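Local coordinates for protein apical membrane antigen AMA1 (Toxoplasma gondii ME49, PDB 4YIV) that takes part in host cell invasion as an essential microneme protein of the moving junction formed between the parasite and the host cell, at residues Glu25-Thr30 and Ser331-Gly336; Pro229-Arg234 and Asn344-Ser349; Cys59-Lys64 and Lys269-Asp274; Ile37-Gly42 and Phe198-Ser203. All blocks are in the same frame, centred on the assembly; numbering follows the deposited sequence.

Contact 1: Glu25-Thr30 and Ser331-Gly336. With CO (cobalt (II) ion), chain I; NAG (2-acetamido-2-deoxy-beta-D-glucopyranose), chain B.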
# COMPACT_ATOMS: atom_id res chain seq x y z
N GLU A 25 -10.81 10.46 6.96
CA GLU A 25 -9.41 10.88 6.78
C GLU A 25 -8.49 9.72 6.34
O GLU A 25 -7.56 9.91 5.55
CB GLU A 25 -8.86 11.48 8.08
CG GLU A 25 -8.99 12.99 8.19
CD GLU A 25 -7.74 13.74 7.74
OE1 GLU A 25 -6.67 13.56 8.35
OE2 GLU A 25 -7.83 14.54 6.79
N ARG A 26 -8.76 8.51 6.81
CA ARG A 26 -7.87 7.40 6.54
C ARG A 26 -7.78 7.09 5.05
O ARG A 26 -6.87 6.35 4.62
CB ARG A 26 -8.30 6.16 7.31
CG ARG A 26 -9.52 5.49 6.80
CD ARG A 26 -10.03 4.43 7.76
NE ARG A 26 -10.07 4.91 9.14
CZ ARG A 26 -10.39 4.18 10.20
NH1 ARG A 26 -10.72 2.89 10.06
NH2 ARG A 26 -10.38 4.75 11.40
N PHE A 27 -8.70 7.63 4.26
CA PHE A 27 -8.72 7.33 2.84
C PHE A 27 -7.97 8.35 2.02
O PHE A 27 -7.85 8.20 0.80
CB PHE A 27 -10.15 7.23 2.35
CG PHE A 27 -10.91 6.10 2.97
CD1 PHE A 27 -10.53 4.80 2.74
CD2 PHE A 27 -11.97 6.34 3.85
CE1 PHE A 27 -11.20 3.74 3.33
CE2 PHE A 27 -12.64 5.29 4.44
CZ PHE A 27 -12.27 4.00 4.18
N ASN A 28 -7.46 9.39 2.65
CA ASN A 28 -6.74 10.44 1.94
C ASN A 28 -5.27 10.14 1.85
O ASN A 28 -4.51 10.54 2.65
CB ASN A 28 -6.98 11.83 2.54
CG ASN A 28 -6.47 12.94 1.65
OD1 ASN A 28 -5.67 12.71 0.77
ND2 ASN A 28 -6.95 14.16 1.87
N LEU A 29 -4.89 9.41 0.82
CA LEU A 29 -3.50 9.02 0.64
C LEU A 29 -2.59 10.18 0.26
O LEU A 29 -1.37 10.10 0.40
CB LEU A 29 -3.41 7.93 -0.41
CG LEU A 29 -4.08 6.63 0.03
CD1 LEU A 29 -4.40 5.68 -1.13
CD2 LEU A 29 -3.14 5.92 1.07
N THR A 30 -3.15 11.27 -0.22
CA THR A 30 -2.30 12.44 -0.46
C THR A 30 -1.81 13.08 0.85
O THR A 30 -0.68 13.57 0.96
CB THR A 30 -3.05 13.51 -1.29
OG1 THR A 30 -3.60 12.91 -2.46
CG2 THR A 30 -2.08 14.60 -1.69
N SER A 331 -15.27 -1.09 -1.40
CA SER A 331 -14.31 -0.04 -1.76
C SER A 331 -12.90 -0.38 -1.33
O SER A 331 -12.65 -0.75 -0.17
CB SER A 331 -14.76 1.29 -1.16
OG SER A 331 -15.95 1.76 -1.80
N TYR A 332 -11.98 -0.24 -2.30
CA TYR A 332 -10.57 -0.61 -2.21
C TYR A 332 -9.68 0.59 -2.45
O TYR A 332 -10.10 1.55 -3.10
CB TYR A 332 -10.22 -1.67 -3.25
CG TYR A 332 -11.00 -2.97 -3.12
CD1 TYR A 332 -10.82 -3.82 -2.02
CD2 TYR A 332 -11.92 -3.33 -4.08
CE1 TYR A 332 -11.53 -5.00 -1.90
CE2 TYR A 332 -12.63 -4.52 -3.97
CZ TYR A 332 -12.43 -5.35 -2.88
OH TYR A 332 -13.15 -6.52 -2.80
N THR A 333 -8.46 0.53 -1.96
CA THR A 333 -7.45 1.46 -2.39
C THR A 333 -6.19 0.72 -2.74
O THR A 333 -6.00 -0.46 -2.40
CB THR A 333 -7.10 2.54 -1.32
OG1 THR A 333 -6.25 1.97 -0.33
CG2 THR A 333 -8.34 3.07 -0.69
N ALA A 334 -5.32 1.42 -3.47
CA ALA A 334 -4.03 0.90 -3.82
C ALA A 334 -3.21 0.48 -2.61
O ALA A 334 -2.33 -0.41 -2.70
CB ALA A 334 -3.26 1.97 -4.67
N ALA A 335 -3.46 1.11 -1.46
CA ALA A 335 -2.65 0.85 -0.27
C ALA A 335 -3.16 -0.34 0.57
O ALA A 335 -2.37 -1.01 1.24
CB ALA A 335 -2.60 2.09 0.63
N GLY A 336 -4.46 -0.57 0.54
CA GLY A 336 -5.06 -1.52 1.46
C GLY A 336 -5.13 -2.97 1.02
O GLY A 336 -4.72 -3.35 -0.07
CO CO I . -4.67 14.46 8.65
C1 NAG B . -6.76 15.37 1.04
C2 NAG B . -7.77 16.51 0.93
C3 NAG B . -7.20 17.69 0.17
C4 NAG B . -5.86 18.09 0.77
C5 NAG B . -4.93 16.89 0.82
C6 NAG B . -3.59 17.26 1.44
C7 NAG B . -9.93 15.39 0.95
C8 NAG B . -11.05 14.85 0.12
N2 NAG B . -8.98 16.04 0.28
O3 NAG B . -8.10 18.80 0.24
O4 NAG B . -5.26 19.12 -0.02
O5 NAG B . -5.52 15.83 1.58
O6 NAG B . -3.77 17.59 2.82
O7 NAG B . -9.88 15.25 2.16
O HOH W 1 -6.21 16.40 8.58
O HOH W 2 -4.00 16.20 9.59
O HOH W 3 -2.95 13.88 9.78

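Contact 2: Pro229-Arg234 and Asn344-Ser349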
# COMPACT_ATOMS: atom_id res chain seq x y z
N PRO A 229 -5.68 3.53 4.86
CA PRO A 229 -6.85 2.74 4.56
C PRO A 229 -6.46 1.27 4.49
O PRO A 229 -6.45 0.65 3.42
CB PRO A 229 -7.30 3.28 3.21
CG PRO A 229 -6.03 3.60 2.52
CD PRO A 229 -5.08 4.07 3.61
N ASN A 230 -6.09 0.72 5.64
CA ASN A 230 -5.45 -0.59 5.70
C ASN A 230 -6.29 -1.73 5.16
O ASN A 230 -5.78 -2.63 4.49
CB ASN A 230 -5.06 -0.91 7.14
CG ASN A 230 -4.03 0.07 7.69
OD1 ASN A 230 -2.93 0.18 7.15
ND2 ASN A 230 -4.38 0.80 8.74
N GLN A 231 -7.58 -1.67 5.45
CA GLN A 231 -8.53 -2.69 5.01
C GLN A 231 -9.55 -2.20 3.96
O GLN A 231 -9.87 -1.01 3.87
CB GLN A 231 -9.31 -3.23 6.21
CG GLN A 231 -8.67 -4.47 6.84
CD GLN A 231 -7.26 -4.22 7.32
OE1 GLN A 231 -6.27 -4.68 6.73
NE2 GLN A 231 -7.15 -3.47 8.39
N ALA A 232 -10.01 -3.13 3.15
CA ALA A 232 -11.16 -2.92 2.27
C ALA A 232 -12.39 -2.47 3.09
O ALA A 232 -12.51 -2.76 4.29
CB ALA A 232 -11.47 -4.17 1.50
N LEU A 233 -13.29 -1.75 2.45
CA LEU A 233 -14.48 -1.24 3.13
C LEU A 233 -15.72 -1.85 2.49
O LEU A 233 -16.10 -1.51 1.37
CB LEU A 233 -14.54 0.30 3.07
CG LEU A 233 -15.81 1.00 3.57
CD1 LEU A 233 -15.93 0.86 5.06
CD2 LEU A 233 -15.81 2.47 3.20
N ARG A 234 -16.35 -2.76 3.23
CA ARG A 234 -17.46 -3.53 2.71
C ARG A 234 -18.74 -2.72 2.83
O ARG A 234 -18.93 -2.05 3.84
CB ARG A 234 -17.60 -4.86 3.48
CG ARG A 234 -18.66 -5.79 2.93
CD ARG A 234 -18.58 -7.17 3.56
NE ARG A 234 -18.75 -7.12 5.01
CZ ARG A 234 -19.89 -7.33 5.66
NH1 ARG A 234 -21.01 -7.62 5.00
NH2 ARG A 234 -19.91 -7.24 6.99
N ASN A 344 -4.94 -9.37 13.53
CA ASN A 344 -4.58 -9.13 14.91
C ASN A 344 -3.24 -8.42 15.00
O ASN A 344 -2.95 -7.79 16.01
CB ASN A 344 -4.54 -10.45 15.70
CG ASN A 344 -3.61 -11.47 15.09
OD1 ASN A 344 -2.77 -11.15 14.25
ND2 ASN A 344 -3.75 -12.72 15.51
N PHE A 345 -2.43 -8.49 13.95
CA PHE A 345 -1.09 -7.90 14.05
C PHE A 345 -1.06 -6.39 13.82
O PHE A 345 0.03 -5.79 13.82
CB PHE A 345 -0.10 -8.58 13.10
CG PHE A 345 -0.51 -8.57 11.66
CD1 PHE A 345 -0.22 -7.49 10.85
CD2 PHE A 345 -1.14 -9.67 11.09
CE1 PHE A 345 -0.56 -7.49 9.50
CE2 PHE A 345 -1.48 -9.67 9.73
CZ PHE A 345 -1.19 -8.58 8.95
N ILE A 346 -2.23 -5.76 13.65
CA ILE A 346 -2.33 -4.30 13.76
C ILE A 346 -3.31 -3.85 14.86
O ILE A 346 -3.77 -2.73 14.86
CB ILE A 346 -2.76 -3.64 12.40
CG1 ILE A 346 -4.19 -4.00 12.02
CG2 ILE A 346 -1.77 -4.02 11.30
CD1 ILE A 346 -4.77 -3.05 10.98
N ILE A 347 -3.63 -4.73 15.80
CA ILE A 347 -4.41 -4.30 16.98
C ILE A 347 -3.45 -3.92 18.10
O ILE A 347 -2.58 -4.71 18.47
CB ILE A 347 -5.38 -5.41 17.44
CG1 ILE A 347 -6.40 -5.63 16.34
CG2 ILE A 347 -6.11 -4.97 18.73
CD1 ILE A 347 -7.25 -6.83 16.52
N PRO A 348 -3.56 -2.67 18.62
CA PRO A 348 -2.52 -2.27 19.57
C PRO A 348 -2.53 -3.10 20.86
O PRO A 348 -3.60 -3.49 21.31
CB PRO A 348 -2.88 -0.80 19.87
CG PRO A 348 -3.62 -0.36 18.70
CD PRO A 348 -4.40 -1.52 18.23
N SER A 349 -1.36 -3.35 21.43
CA SER A 349 -1.21 -4.06 22.70
C SER A 349 -1.28 -3.15 23.94
O SER A 349 -0.87 -3.53 25.03
CB SER A 349 0.13 -4.76 22.70
OG SER A 349 1.17 -3.84 22.54

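Contact 3: Cys59-Lys64 and Lys269-Asp274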
# COMPACT_ATOMS: atom_id res chain seq x y z
N CYS A 59 2.33 5.12 4.65
CA CYS A 59 1.39 4.02 4.86
C CYS A 59 1.96 2.70 4.38
O CYS A 59 2.65 2.66 3.35
CB CYS A 59 0.08 4.24 4.13
SG CYS A 59 -0.92 5.64 4.77
N PRO A 60 1.64 1.60 5.10
CA PRO A 60 2.01 0.25 4.63
C PRO A 60 1.18 -0.13 3.42
O PRO A 60 0.00 0.23 3.31
CB PRO A 60 1.68 -0.65 5.82
CG PRO A 60 0.62 0.07 6.56
CD PRO A 60 0.88 1.56 6.36
N ILE A 61 1.79 -0.86 2.49
CA ILE A 61 1.09 -1.24 1.27
C ILE A 61 0.85 -2.76 1.29
O ILE A 61 1.78 -3.56 1.13
CB ILE A 61 1.87 -0.82 -0.00
CG1 ILE A 61 2.31 0.65 0.11
CG2 ILE A 61 1.01 -1.08 -1.24
CD1 ILE A 61 1.18 1.66 0.34
N TRP A 62 -0.41 -3.11 1.54
CA TRP A 62 -0.79 -4.47 1.85
C TRP A 62 -0.82 -5.36 0.62
O TRP A 62 -1.54 -5.09 -0.31
CB TRP A 62 -2.16 -4.47 2.50
CG TRP A 62 -2.21 -3.76 3.84
CD1 TRP A 62 -2.11 -2.41 4.10
CD2 TRP A 62 -2.40 -4.40 5.10
NE1 TRP A 62 -2.21 -2.18 5.48
CE2 TRP A 62 -2.38 -3.40 6.10
CE3 TRP A 62 -2.56 -5.74 5.48
CZ2 TRP A 62 -2.53 -3.70 7.46
CZ3 TRP A 62 -2.72 -6.04 6.84
CH2 TRP A 62 -2.70 -5.02 7.80
N GLY A 63 -0.03 -6.43 0.65
CA GLY A 63 -0.08 -7.42 -0.42
C GLY A 63 0.91 -7.08 -1.54
O GLY A 63 1.11 -7.86 -2.46
N LYS A 64 1.56 -5.92 -1.44
CA LYS A 64 2.55 -5.54 -2.47
C LYS A 64 3.79 -6.38 -2.35
O LYS A 64 4.36 -6.53 -1.28
CB LYS A 64 2.93 -4.05 -2.40
CG LYS A 64 4.18 -3.68 -3.22
CD LYS A 64 4.47 -2.19 -3.15
CE LYS A 64 5.81 -1.81 -3.84
NZ LYS A 64 5.95 -0.33 -3.99
N LYS A 269 -6.74 -3.97 -9.44
CA LYS A 269 -6.75 -2.83 -10.36
C LYS A 269 -6.47 -1.51 -9.66
O LYS A 269 -5.85 -0.62 -10.26
CB LYS A 269 -8.10 -2.74 -11.13
CG LYS A 269 -8.27 -3.69 -12.35
CD LYS A 269 -9.59 -3.37 -13.12
CE LYS A 269 -9.75 -4.21 -14.37
NZ LYS A 269 -8.71 -3.88 -15.40
N THR A 270 -6.89 -1.34 -8.41
CA THR A 270 -6.65 -0.05 -7.77
C THR A 270 -5.15 0.16 -7.55
O THR A 270 -4.70 1.29 -7.50
CB THR A 270 -7.41 0.10 -6.40
OG1 THR A 270 -6.92 -0.85 -5.45
CG2 THR A 270 -8.91 -0.15 -6.61
N PHE A 271 -4.39 -0.94 -7.47
CA PHE A 271 -2.93 -0.88 -7.35
C PHE A 271 -2.19 -0.88 -8.70
O PHE A 271 -1.14 -0.25 -8.84
CB PHE A 271 -2.42 -2.07 -6.54
CG PHE A 271 -0.93 -2.09 -6.33
CD1 PHE A 271 -0.31 -1.18 -5.49
CD2 PHE A 271 -0.16 -3.04 -6.96
CE1 PHE A 271 1.06 -1.22 -5.31
CE2 PHE A 271 1.19 -3.09 -6.80
CZ PHE A 271 1.81 -2.18 -5.95
N GLU A 272 -2.71 -1.63 -9.66
CA GLU A 272 -1.94 -1.89 -10.88
C GLU A 272 -2.36 -1.04 -12.09
O GLU A 272 -1.66 -1.05 -13.10
CB GLU A 272 -2.03 -3.39 -11.23
CG GLU A 272 -1.36 -4.29 -10.19
CD GLU A 272 -1.08 -5.69 -10.68
OE1 GLU A 272 -0.37 -6.46 -9.98
OE2 GLU A 272 -1.59 -6.03 -11.77
N ASN A 273 -3.43 -0.25 -11.98
CA ASN A 273 -3.86 0.53 -13.13
C ASN A 273 -2.83 1.63 -13.41
O ASN A 273 -2.09 2.07 -12.51
CB ASN A 273 -5.25 1.13 -12.90
CG ASN A 273 -5.23 2.36 -12.02
OD1 ASN A 273 -4.89 3.46 -12.48
ND2 ASN A 273 -5.59 2.19 -10.76
N ASP A 274 -2.76 2.10 -14.65
CA ASP A 274 -1.65 2.99 -15.04
C ASP A 274 -1.68 4.38 -14.44
O ASP A 274 -0.72 5.16 -14.57
CB ASP A 274 -1.58 3.08 -16.57
CG ASP A 274 -2.58 4.10 -17.16
OD1 ASP A 274 -3.74 4.25 -16.70
OD2 ASP A 274 -2.17 4.76 -18.13

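Contact 4: Ile37-Gly42 and Phe198-Ser203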
# COMPACT_ATOMS: atom_id res chain seq x y z
N ILE A 37 2.83 4.90 -4.55
CA ILE A 37 2.30 3.66 -3.97
C ILE A 37 2.78 2.48 -4.80
O ILE A 37 3.32 1.51 -4.27
CB ILE A 37 0.79 3.71 -3.93
CG1 ILE A 37 0.34 4.84 -2.98
CG2 ILE A 37 0.22 2.35 -3.44
CD1 ILE A 37 -1.10 5.14 -3.02
N TYR A 38 2.55 2.57 -6.12
CA TYR A 38 2.98 1.50 -6.99
C TYR A 38 4.49 1.42 -6.98
O TYR A 38 5.09 0.40 -6.63
CB TYR A 38 2.41 1.73 -8.40
CG TYR A 38 2.79 0.67 -9.40
CD1 TYR A 38 2.16 -0.56 -9.41
CD2 TYR A 38 3.77 0.92 -10.34
CE1 TYR A 38 2.51 -1.53 -10.35
CE2 TYR A 38 4.12 -0.01 -11.28
CZ TYR A 38 3.49 -1.24 -11.29
OH TYR A 38 3.85 -2.16 -12.24
N VAL A 39 5.13 2.54 -7.33
CA VAL A 39 6.53 2.75 -7.04
C VAL A 39 6.68 3.96 -6.12
O VAL A 39 6.22 5.05 -6.47
CB VAL A 39 7.35 2.98 -8.31
CG1 VAL A 39 8.79 3.36 -7.95
CG2 VAL A 39 7.27 1.72 -9.18
N ASP A 40 7.31 3.75 -4.97
CA ASP A 40 7.48 4.77 -3.93
C ASP A 40 8.93 5.18 -3.93
O ASP A 40 9.79 4.41 -3.50
CB ASP A 40 7.08 4.25 -2.54
CG ASP A 40 7.35 5.26 -1.41
OD1 ASP A 40 7.90 6.37 -1.66
OD2 ASP A 40 7.05 4.89 -0.24
N LEU A 41 9.20 6.39 -4.42
CA LEU A 41 10.56 6.98 -4.41
C LEU A 41 10.46 8.48 -4.11
O LEU A 41 10.89 9.32 -4.90
CB LEU A 41 11.25 6.73 -5.76
CG LEU A 41 11.53 5.25 -6.03
CD1 LEU A 41 12.02 5.11 -7.48
CD2 LEU A 41 12.56 4.69 -5.08
N GLY A 42 9.83 8.80 -2.99
CA GLY A 42 9.43 10.18 -2.70
C GLY A 42 10.55 11.07 -2.18
O GLY A 42 10.41 12.28 -2.17
N PHE A 198 11.93 -6.47 -13.21
CA PHE A 198 11.05 -6.73 -12.07
C PHE A 198 10.03 -5.61 -12.01
O PHE A 198 10.25 -4.55 -12.55
CB PHE A 198 11.84 -6.83 -10.76
CG PHE A 198 12.80 -5.69 -10.52
CD1 PHE A 198 12.40 -4.55 -9.85
CD2 PHE A 198 14.14 -5.79 -10.93
CE1 PHE A 198 13.29 -3.50 -9.63
CE2 PHE A 198 15.04 -4.75 -10.70
CZ PHE A 198 14.61 -3.60 -10.05
N LYS A 199 8.91 -5.87 -11.35
CA LYS A 199 7.87 -4.87 -11.21
C LYS A 199 7.01 -5.21 -9.98
O LYS A 199 6.96 -6.38 -9.55
CB LYS A 199 6.98 -4.81 -12.45
CG LYS A 199 6.14 -6.05 -12.66
CD LYS A 199 5.29 -5.95 -13.93
CE LYS A 199 4.59 -7.30 -14.20
NZ LYS A 199 4.00 -7.34 -15.58
N PRO A 200 6.33 -4.19 -9.44
CA PRO A 200 5.44 -4.42 -8.29
C PRO A 200 4.20 -5.17 -8.72
O PRO A 200 3.73 -4.98 -9.84
CB PRO A 200 5.08 -3.00 -7.83
CG PRO A 200 6.11 -2.08 -8.52
CD PRO A 200 6.38 -2.77 -9.81
N ARG A 201 3.66 -5.95 -7.80
CA ARG A 201 2.46 -6.68 -8.08
C ARG A 201 1.65 -6.97 -6.83
O ARG A 201 2.17 -7.07 -5.73
CB ARG A 201 2.86 -8.03 -8.69
CG ARG A 201 1.83 -8.66 -9.61
CD ARG A 201 2.06 -8.23 -11.05
NE ARG A 201 1.41 -9.14 -12.00
CZ ARG A 201 0.25 -8.91 -12.58
NH1 ARG A 201 -0.25 -9.80 -13.42
NH2 ARG A 201 -0.42 -7.79 -12.34
N LYS A 202 0.35 -7.09 -7.04
CA LYS A 202 -0.61 -7.56 -6.07
C LYS A 202 -1.31 -8.73 -6.81
O LYS A 202 -1.54 -8.63 -7.98
CB LYS A 202 -1.61 -6.53 -5.59
CG LYS A 202 -1.05 -5.54 -4.60
CD LYS A 202 -2.15 -4.71 -3.96
CE LYS A 202 -1.62 -3.64 -3.03
NZ LYS A 202 -2.61 -3.01 -2.16
N SER A 203 -1.58 -9.81 -6.11
CA SER A 203 -2.23 -10.97 -6.68
C SER A 203 -3.59 -11.23 -6.09
O SER A 203 -3.79 -11.00 -4.95
CB SER A 203 -1.35 -12.20 -6.47
OG SER A 203 -2.05 -13.39 -6.59
O HOH W 4 2.37 -4.43 -12.31

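Contact 1: Glu25-Thr30 and Ser331-Gly336
Thr333 OG1 is held by two backbone amides of its own segment. Ala335 N donates to Thr333 OG1 over 3.1 Å, which makes an ST turn. Gly336 N donates to the same OG1 over 3.2 Å, which makes an ST motif. Both bonds fall where strand 329-333 of an antiparallel sheet gives way to a loop. OG1 sits between the backbone N and the carbonyl carbon of Thr333 (chi1 78°), and this places it beside the two amides. The chain is probably the extracellular part of AMA1, whose domains are of the PAN type.

The contact with Glu25-Thr30 is apolar and buried. Leu29 divides its methyls between two residues. Leu29 CD1 comes to 4.1 Å from Thr333 CB, and Leu29 CD2 to 3.9 Å from Ala335 CB. Phe27 presents a ring edge: its CD1 lies 4.4 Å from Thr333 CG2, which is close to the ring plane. Arg26 CG lies 3.8 Å above the plane of the Phe27 ring, over its centre. Phe238 meets the Phe27 ring edge-to-face, and Pro229 packs on both Phe27 and Thr333.

The segment 25-30 follows helix 18-25 through a type I turn from Glu25 to Asn28. Asn28 begins an Asn-Leu-Thr glycosylation sequon and carries a sugar, with Asn28 ND2 bonded to C1 of N-acetylglucosamine at 1.5 Å. A cobalt (II) ion is bound by His31, three waters and Glu25, whose OE1 is 2.2 Å from the cobalt and also hydrogen-bonded to His32 NE2.

Contact 2: Pro229-Arg234 and Asn344-Ser349
Ile346 and Gln231 reach toward each other from opposite directions. Ile346 touches with its terminal methyl, CD1, which meets the amide end of Gln231. The Gln231 chain is bent at chi2 (59°), which brings its end nearer to Ile346 than its first bond alone would suggest. Ile346 places CG1 between its backbone N and carbonyl carbon (chi1 67°), with CD1 extended beyond it. The same methyl also reaches the neighbouring residue: Asn230 CB lies 4.4 Å from Ile346 CD1.

The Asn230 amide is engaged elsewhere. Its OD1 is hydrogen-bonded to Trp62 NE1 and its ND2 to Phe224 O. The contact sets the loop ahead of edge strand 233-234 against the loop between strands 329-333 and 372-373. Trp62 of strand 61-62 packs on both Gln231 and Ile346, so its indole joins the two sides. The segment 344-349 starts in a 3-10 turn, where Ile347 N donates to Asn344 O over 3.1 Å.

The buried surface is small, 79 Å². A methyl set against an amide and a CB atom is a van der Waals contact, with no polar bond identified between the two segments. Such a contact sets no strict direction, whereas the bonds of Asn230 to Trp62 and Phe224 do.

Contact 3: Cys59-Lys64 and Lys269-Asp274
Phe271 of helix 263-272 points its ring at Ile61 and Lys64, which lie at the two ends of a type II beta turn. The apolar contacts come first. Ile61 CG2 is 4.1 Å from Phe271 CE1. The aliphatic chain of Lys64 runs past CZ of the ring, with Lys64 CD 3.9 Å from Phe271 CZ. Both side chains cross Phe271 at about a right angle. The first torsion of Phe271, chi1 -178°, sets CG opposite the backbone N and sends the ring to this place.

The polar end of Lys64 leaves this apolar group. Its extended chain carries NZ to hydrogen bonds with Gln176 OE1 and Tyr38 O. The turn itself has a weak bond from Lys64 N to Ile61 O. Gly63 has a positive phi, 90°, as the third position of a type II turn commonly does.

One covalent link and strand pairing fix the segment 59-64. Cys59 forms a disulfide with Cys228. Ile61 and Gly63 pair through the backbone with Tyr212 and Leu210 at the edge of a five-stranded antiparallel sheet.

At the helix end, Lys269 O accepts two hydrogen bonds from Asn273, the first residue to leave helical angles. Asn273 N gives one at 3.0 Å. Asn273 ND2 gives the other at 2.9 Å, with an angle of 159° at the hydrogen.

Contact 4: Ile37-Gly42 and Phe198-Ser203
Tyr38 lays one face of its ring over Pro200 in a CH-pi contact. Just before it, Ile37 turns to other neighbours and packs on Ile61 and Phe271. At Tyr38 itself, Pro200 CG is 3.9 Å from the ring centroid and 11° off the ring normal. With chi1 at 180° the ring swings away from the Tyr38 amide and across the proline. The two side chains cross at about a right angle. Farther along the ring, Tyr38 CZ is 3.6 Å from Pro200 CD. The Tyr38 carbonyl meets the same proline, with Tyr38 O 3.3 Å from Pro200 CG.

A water ties the phenol to the strand. It lies in the ring plane, 2.7 Å from Tyr38 OH, and donates to Pro200 O over 2.9 Å. The water therefore bridges the phenol and the backbone of the residue under its ring.

Val39 adds a methyl, with its CG2 4.0 Å from Pro200 CG. Beyond Val39, Asp40 bonds to the loop at Ala56 and Gly57.

The segment 37-42 runs in the long loop before strand 43-47, and Ile37 and Tyr38 share backbone bonds with Ala277. Pro200 lies in strand 198-201, the antiparallel partner of strand 65-68, and also packs on Phe271 of helix 263-272.

In the fold
From the N terminus, contact 1 opens first at 25-30, and its loop closes only at 331-336. Contact 4 opens next, at 37-42, and contact 3 at 59-64. Contact 4 closes at 198-203 and contact 3 at 269-274, so these two cross, and both are nested inside contact 1. Contact 2 opens at 229-234, after contact 4 has closed. It closes last, at 344-349, and so crosses contacts 1 and 3. Strands 329-333 and 233-234 are neighbours in one sheet and join contacts 1 and 2. A probable backbone bond from Trp62 N to Ala335 O links contacts 1 and 3. Helix 263-272 supplies one side of contact 3 and packs against contacts 1 and 4.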